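Local coordinates for protein beta-1,4-galactanase (Thielavia heterothallica, PDB 1HJS) that hydrolyses the (1->4)-beta-D-galactosidic linkages of type I arabinogalactans, at residues Val20-Thr25 against Thr314-Ser319; Ser100-Leu105 against Ala154-Ser159; Thr246-Ser251 against Lys264-Ser269. All coordinates share one frame; numbering follows the deposited sequence.

How the contacts relate
From the N terminus, the chain first reaches residues 20-25. They lie in the loop between helix 12-17 and helix 32-38. Their partner, 314-319, follows the last barrel strand, so contact 1 closes a loop holding most of the TIM barrel. Contacts 2 and 3 are both nested inside it. Contact 2 joins helix 102-122 to helix 150-165, closing a loop that holds strand 129-132, and it closes before contact 3 opens. Contact 3 closes a short loop between strand 240-245 and helix 270-285. Contacts 1 and 3 touch where Thr314 packs on Ile250. Contact 2 lies on the opposite side of the chain's centre, about 42 Å from contact 1 between centres.

Contact 1 of 3, residues Val20-Thr25 against Thr314-Ser319; sequences VSYKNT and TMFSQS
The backbone oxygen of Ser319 is gripped by two donors. Lys23 NZ gives it a hydrogen bond of 2.9 Å. A water gives it another and accepts from Ser21 N. The contact joins the loops that follow the first and last strands of the TIM barrel, which are neighbours where the barrel closes. Lys23 NZ also donates to Ser21 O at 2.7 Å. The ammonium group thus bridges two carbonyl oxygens, and Ser21 O and Ser319 O are both acceptors only 3.5 Å apart. A positive charge between them probably offsets their mutual repulsion. The lysine chain is extended until its last torsion, where it bends (chi4 65°).

The apolar half is an offset edge-to-face pair. The edge of Tyr22 is turned toward the face of Phe316, with the planes at 75° and the centroids 5.5 Å apart. Val20 CG1 lies over one face of the Tyr22 ring, toward its rim. Tyr22 OH is hydrogen-bonded to Ala299 O, outside the two segments. Leu32 of helix 32-38 touches both rings. The closest approach of the aromatic pair is Tyr22 CD1 to Phe316 CD2, 3.9 Å.

Contact 2 of 3, residues Ser100-Leu105 against Ala154-Ser159; sequences SDIDNL and ARLLHS
Ile102 lies over one face of the Arg155 guanidinium. Its CG1 stands above the centre of the group, 3.8 Å from Arg155 CZ. Asp103 comes to the edge of the same group and forms a salt bridge through OD1 to Arg155 NH2. The modelled separation of 2.5 Å is short, so its exact value is doubtful. The carboxylate and guanidinium planes are 65° apart. The arginine chain bends at chi2 and chi3 to bring the group there.

Beyond the salt bridge the contact is apolar. In Ile102 a chi1 of -175° sends CG1, anti to the backbone nitrogen, over the guanidinium, and the chi2 turn of 62° then brings CD1 to 3.9 Å from Leu156 CG. Leu156 CD2 meets Leu105 CG at 3.8 Å, and these two leucines cross at about a right angle. With Ile102 replaced by an alanine, CG1 and CD1 are gone, which would probably uncover that guanidinium face, let the group turn more freely and open a gap beside Leu156.

The start of helix 102-122 is capped by Asp101, its N-cap residue. Asp101 OD2 accepts from Asn104 N at 3.0 Å, and OD1 accepts from Asn104 ND2. Asn104 also borders the attached glycan. Further along helix 102-122, Ser106 and Leu109 continue the packing on Leu156. Helices 102-122 and 150-165 are successive outer helices of the barrel, flanking strand 129-132 in chain order.

Contact 3 of 3, residues Thr246-Ser251 against Lys264-Ser269; sequences TNWPIS and KNIPFS
Trp248 makes the hydrogen bond across this contact. Its CG is anti to the backbone N (chi1 -176°), which swings the indole out to segment 264-269. NE1 donates to Pro267 O at 3.0 Å, and the bond is nearly straight (165°). The acceptor lies close to the indole plane. The donor stands above the carbonyl plane of Pro267 and is not on a lone pair. Ile266 O also sits at the edge of the ring, 3.4 Å from Trp248 CZ2.

The indole is packed on both faces. Pro249 CD lies over one, and Ile266 CG2 over the opposite one, each toward the rim. Ile266 CB also comes within 3.5 Å of Trp248 CZ2. Phe268 CE1 approaches the same carbon, with the two ring planes at 41°, in an oblique pair. Phe268 also packs on Pro249, with CD1 3.4 Å from Pro249 CG. Phe276 and Phe259, outside the two segments, add a stacked ring and a steeply turned ring to Trp248.

Both segments belong to the long loop between strand 240-245, the seventh of the TIM barrel, and helix 270-285. Ser269 is the N-cap of that helix, and its OG accepts from Gly272 N. The backbones of Ile250 and Ser251 both hydrogen-bond to Asp312, which fits a classic beta bulge.

The backbones also meet closely. Phe268 CA makes a C-H...O contact with Pro249 O at 3.2 Å. Ile250 O and Phe268 O are two acceptors 3.0 Å apart, with no hydrogen bond between them. Such a pair is likely to be mildly repulsive. The CG2 methyl of Ile250 rests 3.8 Å from Ser269 C.

Contact 1 of 3, residues Val20-Thr25 against Thr314-Ser319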
loop_
_atom_site.group_PDB
_atom_site.type_symbol
_atom_site.label_atom_id
_atom_site.label_comp_id
_atom_site.label_asym_id
_atom_site.label_seq_id
_atom_site.Cartn_x
_atom_site.Cartn_y
_atom_site.Cartn_z
ATOM N N VAL A 20 8.721 -11.418 18.694
ATOM C CA VAL A 20 7.447 -11.989 18.289
ATOM C C VAL A 20 7.611 -13.335 17.595
ATOM O O VAL A 20 8.406 -13.482 16.670
ATOM C CB VAL A 20 6.674 -11.051 17.341
ATOM C CG1 VAL A 20 5.377 -11.718 16.903
ATOM C CG2 VAL A 20 6.380 -9.738 18.034
ATOM N N SER A 21 6.848 -14.316 18.061
ATOM C CA SER A 21 6.872 -15.653 17.486
ATOM C C SER A 21 5.497 -15.893 16.890
ATOM O O SER A 21 4.535 -16.126 17.619
ATOM C CB SER A 21 7.156 -16.692 18.570
ATOM O OG SER A 21 6.969 -17.999 18.061
ATOM N N TYR A 22 5.401 -15.832 15.567
ATOM C CA TYR A 22 4.124 -16.016 14.898
ATOM C C TYR A 22 3.647 -17.455 14.847
ATOM O O TYR A 22 4.434 -18.386 14.667
ATOM C CB TYR A 22 4.188 -15.424 13.492
ATOM C CG TYR A 22 4.298 -13.917 13.505
ATOM C CD1 TYR A 22 3.234 -13.128 13.950
ATOM C CD2 TYR A 22 5.466 -13.278 13.093
ATOM C CE1 TYR A 22 3.332 -11.735 13.983
ATOM C CE2 TYR A 22 5.576 -11.887 13.123
ATOM C CZ TYR A 22 4.503 -11.121 13.567
ATOM O OH TYR A 22 4.597 -9.741 13.575
ATOM N N LYS A 23 2.339 -17.622 15.001
ATOM C CA LYS A 23 1.729 -18.940 15.002
ATOM C C LYS A 23 0.494 -18.964 14.129
ATOM O O LYS A 23 -0.211 -17.953 13.990
ATOM C CB LYS A 23 1.361 -19.325 16.435
ATOM C CG LYS A 23 2.496 -19.093 17.422
ATOM C CD LYS A 23 2.040 -19.259 18.861
ATOM C CE LYS A 23 3.153 -18.910 19.843
ATOM N NZ LYS A 23 3.543 -17.473 19.787
ATOM N N ASN A 24 0.248 -20.132 13.545
ATOM C CA ASN A 24 -0.911 -20.326 12.696
ATOM C C ASN A 24 -2.136 -20.425 13.587
ATOM O O ASN A 24 -2.026 -20.376 14.811
ATOM C CB ASN A 24 -0.768 -21.604 11.859
ATOM C CG ASN A 24 -0.624 -22.859 12.711
ATOM O OD1 ASN A 24 -1.343 -23.050 13.696
ATOM N ND2 ASN A 24 0.301 -23.733 12.320
ATOM N N THR A 25 -3.300 -20.572 12.967
ATOM C CA THR A 25 -4.548 -20.666 13.702
ATOM C C THR A 25 -4.647 -21.842 14.687
ATOM O O THR A 25 -5.441 -21.788 15.624
ATOM C CB THR A 25 -5.745 -20.670 12.721
ATOM O OG1 THR A 25 -5.508 -21.615 11.670
ATOM C CG2 THR A 25 -5.924 -19.286 12.105
ATOM N N THR A 314 -5.223 -5.247 14.346
ATOM C CA THR A 314 -4.453 -6.396 13.885
ATOM C C THR A 314 -5.332 -7.625 13.675
ATOM O O THR A 314 -6.503 -7.646 14.066
ATOM C CB THR A 314 -3.320 -6.749 14.877
ATOM O OG1 THR A 314 -3.882 -7.165 16.129
ATOM C CG2 THR A 314 -2.421 -5.542 15.103
ATOM N N MET A 315 -4.758 -8.643 13.039
ATOM C CA MET A 315 -5.461 -9.891 12.774
ATOM C C MET A 315 -4.725 -11.049 13.448
ATOM O O MET A 315 -4.862 -12.205 13.049
ATOM C CB MET A 315 -5.557 -10.127 11.264
ATOM C CG MET A 315 -6.327 -9.027 10.526
ATOM S SD MET A 315 -6.476 -9.324 8.751
ATOM C CE MET A 315 -7.870 -10.462 8.719
ATOM N N PHE A 316 -3.935 -10.714 14.465
ATOM C CA PHE A 316 -3.166 -11.690 15.235
ATOM C C PHE A 316 -3.329 -11.374 16.719
ATOM O O PHE A 316 -3.511 -10.214 17.091
ATOM C CB PHE A 316 -1.675 -11.615 14.880
ATOM C CG PHE A 316 -1.321 -12.271 13.577
ATOM C CD1 PHE A 316 -1.695 -11.700 12.366
ATOM C CD2 PHE A 316 -0.617 -13.471 13.563
ATOM C CE1 PHE A 316 -1.377 -12.313 11.157
ATOM C CE2 PHE A 316 -0.291 -14.096 12.361
ATOM C CZ PHE A 316 -0.672 -13.516 11.151
ATOM N N SER A 317 -3.258 -12.399 17.564
ATOM C CA SER A 317 -3.383 -12.191 19.005
ATOM C C SER A 317 -2.118 -11.500 19.494
ATOM O O SER A 317 -1.131 -11.411 18.763
ATOM C CB SER A 317 -3.530 -13.528 19.738
ATOM O OG SER A 317 -2.309 -14.238 19.730
ATOM N N GLN A 318 -2.137 -11.019 20.732
ATOM C CA GLN A 318 -0.966 -10.346 21.274
ATOM C C GLN A 318 0.195 -11.305 21.504
ATOM O O GLN A 318 1.315 -10.876 21.773
ATOM C CB GLN A 318 -1.326 -9.608 22.564
ATOM C CG GLN A 318 -2.121 -8.334 22.313
ATOM C CD GLN A 318 -1.351 -7.322 21.467
ATOM O OE1 GLN A 318 -0.330 -6.786 21.900
ATOM N NE2 GLN A 318 -1.834 -7.066 20.256
ATOM N N SER A 319 -0.067 -12.603 21.383
ATOM C CA SER A 319 0.983 -13.603 21.552
ATOM C C SER A 319 1.529 -14.006 20.182
ATOM O O SER A 319 2.439 -14.830 20.085
ATOM C CB SER A 319 0.449 -14.836 22.291
ATOM O OG SER A 319 -0.529 -15.516 21.525
HETATM O O HOH W 1 5.149 -13.959 20.428
#

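Contact 2 of 3, residues Ser100-Leu105 against Ala154-Ser159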
loop_
_atom_site.group_PDB
_atom_site.type_symbol
_atom_site.label_atom_id
_atom_site.label_comp_id
_atom_site.label_asym_id
_atom_site.label_seq_id
_atom_site.Cartn_x
_atom_site.Cartn_y
_atom_site.Cartn_z
ATOM N N SER A 100 17.127 19.785 -4.356
ATOM C CA SER A 100 15.795 20.388 -4.381
ATOM C C SER A 100 15.323 20.888 -5.740
ATOM O O SER A 100 14.124 20.901 -6.009
ATOM C CB SER A 100 15.725 21.555 -3.389
ATOM O OG SER A 100 15.840 21.103 -2.053
ATOM N N ASP A 101 16.247 21.316 -6.598
ATOM C CA ASP A 101 15.839 21.830 -7.900
ATOM C C ASP A 101 15.241 20.708 -8.742
ATOM O O ASP A 101 15.765 19.596 -8.772
ATOM C CB ASP A 101 17.020 22.477 -8.626
ATOM C CG ASP A 101 18.073 21.475 -9.039
ATOM O OD1 ASP A 101 18.807 20.981 -8.160
ATOM O OD2 ASP A 101 18.159 21.178 -10.247
ATOM N N ILE A 102 14.145 21.011 -9.430
ATOM C CA ILE A 102 13.442 20.022 -10.245
ATOM C C ILE A 102 14.304 19.237 -11.239
ATOM O O ILE A 102 14.175 18.018 -11.337
ATOM C CB ILE A 102 12.252 20.673 -10.991
ATOM C CG1 ILE A 102 11.458 19.605 -11.740
ATOM C CG2 ILE A 102 12.748 21.763 -11.938
ATOM C CD1 ILE A 102 10.840 18.543 -10.833
ATOM N N ASP A 103 15.183 19.916 -11.967
ATOM C CA ASP A 103 16.037 19.230 -12.936
ATOM C C ASP A 103 16.861 18.111 -12.301
ATOM O O ASP A 103 16.783 16.956 -12.723
ATOM C CB ASP A 103 16.970 20.231 -13.626
ATOM C CG ASP A 103 16.275 21.027 -14.716
ATOM O OD1 ASP A 103 15.031 21.140 -14.681
ATOM O OD2 ASP A 103 16.974 21.551 -15.609
ATOM N N ASN A 104 17.645 18.447 -11.283
ATOM C CA ASN A 104 18.477 17.454 -10.621
ATOM C C ASN A 104 17.688 16.446 -9.797
ATOM O O ASN A 104 18.073 15.279 -9.700
ATOM C CB ASN A 104 19.521 18.141 -9.739
ATOM C CG ASN A 104 20.623 18.794 -10.550
ATOM O OD1 ASN A 104 21.241 18.153 -11.395
ATOM N ND2 ASN A 104 20.874 20.073 -10.295
ATOM N N LEU A 105 16.590 16.891 -9.197
ATOM C CA LEU A 105 15.765 15.993 -8.395
ATOM C C LEU A 105 15.139 14.922 -9.283
ATOM O O LEU A 105 15.089 13.751 -8.912
ATOM C CB LEU A 105 14.659 16.771 -7.678
ATOM C CG LEU A 105 13.679 15.917 -6.862
ATOM C CD1 LEU A 105 14.431 15.141 -5.782
ATOM C CD2 LEU A 105 12.630 16.820 -6.235
ATOM N N ALA A 154 4.131 15.869 -12.240
ATOM C CA ALA A 154 4.046 15.059 -13.450
ATOM C C ALA A 154 5.444 14.671 -13.925
ATOM O O ALA A 154 5.684 13.531 -14.317
ATOM C CB ALA A 154 3.310 15.827 -14.551
ATOM N N ARG A 155 6.365 15.630 -13.880
ATOM C CA ARG A 155 7.734 15.392 -14.313
ATOM C C ARG A 155 8.427 14.358 -13.430
ATOM O O ARG A 155 9.112 13.456 -13.923
ATOM C CB ARG A 155 8.513 16.705 -14.290
ATOM C CG ARG A 155 9.979 16.561 -14.620
ATOM C CD ARG A 155 10.335 17.332 -15.878
ATOM N NE ARG A 155 11.614 18.019 -15.723
ATOM C CZ ARG A 155 11.746 19.326 -15.524
ATOM N NH1 ARG A 155 10.675 20.111 -15.461
ATOM N NH2 ARG A 155 12.953 19.847 -15.372
ATOM N N LEU A 156 8.253 14.495 -12.121
ATOM C CA LEU A 156 8.862 13.564 -11.184
ATOM C C LEU A 156 8.317 12.150 -11.388
ATOM O O LEU A 156 9.084 11.186 -11.462
ATOM C CB LEU A 156 8.612 14.029 -9.743
ATOM C CG LEU A 156 9.360 15.296 -9.309
ATOM C CD1 LEU A 156 8.827 15.776 -7.964
ATOM C CD2 LEU A 156 10.856 15.007 -9.219
ATOM N N LEU A 157 6.996 12.025 -11.490
ATOM C CA LEU A 157 6.382 10.713 -11.679
ATOM C C LEU A 157 6.812 10.086 -13.007
ATOM O O LEU A 157 6.991 8.865 -13.097
ATOM C CB LEU A 157 4.854 10.822 -11.595
ATOM C CG LEU A 157 4.338 11.220 -10.204
ATOM C CD1 LEU A 157 2.826 11.355 -10.229
ATOM C CD2 LEU A 157 4.761 10.175 -9.178
ATOM N N HIS A 158 6.992 10.916 -14.032
ATOM C CA HIS A 158 7.431 10.417 -15.337
ATOM C C HIS A 158 8.827 9.815 -15.187
ATOM O O HIS A 158 9.118 8.745 -15.729
ATOM C CB HIS A 158 7.465 11.556 -16.364
ATOM C CG HIS A 158 7.928 11.134 -17.726
ATOM N ND1 HIS A 158 7.160 10.358 -18.569
ATOM C CD2 HIS A 158 9.083 11.379 -18.389
ATOM C CE1 HIS A 158 7.821 10.146 -19.694
ATOM N NE2 HIS A 158 8.990 10.754 -19.610
ATOM N N SER A 159 9.688 10.505 -14.443
ATOM C CA SER A 159 11.050 10.038 -14.215
ATOM C C SER A 159 11.066 8.738 -13.422
ATOM O O SER A 159 11.828 7.824 -13.742
ATOM C CB SER A 159 11.859 11.100 -13.470
ATOM O OG SER A 159 12.035 12.255 -14.275
#

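Contact 3 of 3, residues Thr246-Ser251 against Lys264-Ser269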
loop_
_atom_site.group_PDB
_atom_site.type_symbol
_atom_site.label_atom_id
_atom_site.label_comp_id
_atom_site.label_asym_id
_atom_site.label_seq_id
_atom_site.Cartn_x
_atom_site.Cartn_y
_atom_site.Cartn_z
ATOM N N THR A 246 -6.095 -0.912 4.051
ATOM C CA THR A 246 -7.381 -0.922 4.738
ATOM C C THR A 246 -7.223 -1.657 6.068
ATOM O O THR A 246 -6.303 -2.466 6.241
ATOM C CB THR A 246 -8.497 -1.583 3.883
ATOM O OG1 THR A 246 -9.781 -1.280 4.452
ATOM C CG2 THR A 246 -8.320 -3.097 3.833
ATOM N N ASN A 247 -8.112 -1.348 7.007
ATOM C CA ASN A 247 -8.108 -1.930 8.348
ATOM C C ASN A 247 -9.550 -1.994 8.855
ATOM O O ASN A 247 -10.417 -1.259 8.378
ATOM C CB ASN A 247 -7.381 -1.014 9.346
ATOM C CG ASN A 247 -5.878 -1.237 9.423
ATOM O OD1 ASN A 247 -5.187 -0.483 10.109
ATOM N ND2 ASN A 247 -5.368 -2.264 8.748
ATOM N N TRP A 248 -9.787 -2.885 9.813
ATOM C CA TRP A 248 -11.069 -2.981 10.508
ATOM C C TRP A 248 -10.684 -3.424 11.912
ATOM O O TRP A 248 -9.937 -4.386 12.090
ATOM C CB TRP A 248 -12.044 -3.983 9.897
ATOM C CG TRP A 248 -13.349 -3.918 10.646
ATOM C CD1 TRP A 248 -13.757 -4.739 11.659
ATOM C CD2 TRP A 248 -14.355 -2.904 10.526
ATOM N NE1 TRP A 248 -14.953 -4.297 12.178
ATOM C CE2 TRP A 248 -15.343 -3.173 11.502
ATOM C CE3 TRP A 248 -14.516 -1.787 9.691
ATOM C CZ2 TRP A 248 -16.478 -2.367 11.667
ATOM C CZ3 TRP A 248 -15.644 -0.985 9.853
ATOM C CH2 TRP A 248 -16.611 -1.281 10.836
ATOM N N PRO A 249 -11.189 -2.724 12.932
ATOM C CA PRO A 249 -10.840 -3.085 14.303
ATOM C C PRO A 249 -11.516 -4.269 14.969
ATOM O O PRO A 249 -12.683 -4.576 14.706
ATOM C CB PRO A 249 -11.091 -1.783 15.064
ATOM C CG PRO A 249 -12.261 -1.212 14.362
ATOM C CD PRO A 249 -12.002 -1.492 12.890
ATOM N N ILE A 250 -10.753 -4.944 15.826
ATOM C CA ILE A 250 -11.290 -6.042 16.616
ATOM C C ILE A 250 -11.585 -5.391 17.967
ATOM O O ILE A 250 -12.182 -5.994 18.855
ATOM C CB ILE A 250 -10.285 -7.214 16.787
ATOM C CG1 ILE A 250 -8.958 -6.720 17.351
ATOM C CG2 ILE A 250 -10.087 -7.919 15.456
ATOM C CD1 ILE A 250 -7.959 -7.845 17.589
ATOM N N SER A 251 -11.163 -4.137 18.098
ATOM C CA SER A 251 -11.389 -3.360 19.312
ATOM C C SER A 251 -11.236 -1.868 19.032
ATOM O O SER A 251 -10.209 -1.428 18.516
ATOM C CB SER A 251 -10.415 -3.783 20.416
ATOM O OG SER A 251 -10.660 -3.052 21.605
ATOM N N LYS A 264 -21.701 0.685 10.213
ATOM C CA LYS A 264 -22.025 0.810 11.634
ATOM C C LYS A 264 -22.536 -0.466 12.290
ATOM O O LYS A 264 -22.452 -0.619 13.510
ATOM C CB LYS A 264 -23.055 1.922 11.852
ATOM C CG LYS A 264 -22.452 3.298 12.072
ATOM C CD LYS A 264 -23.522 4.284 12.521
ATOM C CE LYS A 264 -22.917 5.572 13.063
ATOM N NZ LYS A 264 -22.193 6.355 12.024
ATOM N N ASN A 265 -23.072 -1.388 11.506
ATOM C CA ASN A 265 -23.571 -2.610 12.108
ATOM C C ASN A 265 -22.528 -3.712 12.185
ATOM O O ASN A 265 -22.763 -4.752 12.802
ATOM C CB ASN A 265 -24.813 -3.100 11.375
ATOM C CG ASN A 265 -26.040 -2.276 11.719
ATOM O OD1 ASN A 265 -26.349 -2.066 12.897
ATOM N ND2 ASN A 265 -26.744 -1.800 10.698
ATOM N N ILE A 266 -21.374 -3.481 11.567
ATOM C CA ILE A 266 -20.305 -4.467 11.617
ATOM C C ILE A 266 -19.659 -4.358 12.996
ATOM O O ILE A 266 -19.221 -3.284 13.403
ATOM C CB ILE A 266 -19.234 -4.212 10.537
ATOM C CG1 ILE A 266 -19.874 -4.250 9.145
ATOM C CG2 ILE A 266 -18.146 -5.275 10.633
ATOM C CD1 ILE A 266 -18.898 -4.014 8.006
ATOM N N PRO A 267 -19.594 -5.472 13.735
ATOM C CA PRO A 267 -18.996 -5.464 15.070
ATOM C C PRO A 267 -17.475 -5.394 15.055
ATOM O O PRO A 267 -16.835 -5.745 14.061
ATOM C CB PRO A 267 -19.494 -6.774 15.668
ATOM C CG PRO A 267 -19.483 -7.687 14.475
ATOM C CD PRO A 267 -20.105 -6.814 13.395
ATOM N N PHE A 268 -16.904 -4.925 16.162
ATOM C CA PHE A 268 -15.455 -4.855 16.295
ATOM C C PHE A 268 -15.051 -6.205 16.864
ATOM O O PHE A 268 -15.098 -6.420 18.080
ATOM C CB PHE A 268 -15.045 -3.736 17.254
ATOM C CG PHE A 268 -15.453 -2.369 16.795
ATOM C CD1 PHE A 268 -15.337 -2.009 15.456
ATOM C CD2 PHE A 268 -15.938 -1.432 17.702
ATOM C CE1 PHE A 268 -15.697 -0.734 15.024
ATOM C CE2 PHE A 268 -16.302 -0.151 17.280
ATOM C CZ PHE A 268 -16.182 0.199 15.939
ATOM N N SER A 269 -14.679 -7.116 15.970
ATOM C CA SER A 269 -14.287 -8.467 16.343
ATOM C C SER A 269 -13.706 -9.134 15.104
ATOM O O SER A 269 -13.801 -8.594 14.007
ATOM C CB SER A 269 -15.515 -9.253 16.787
ATOM O OG SER A 269 -16.427 -9.384 15.708
#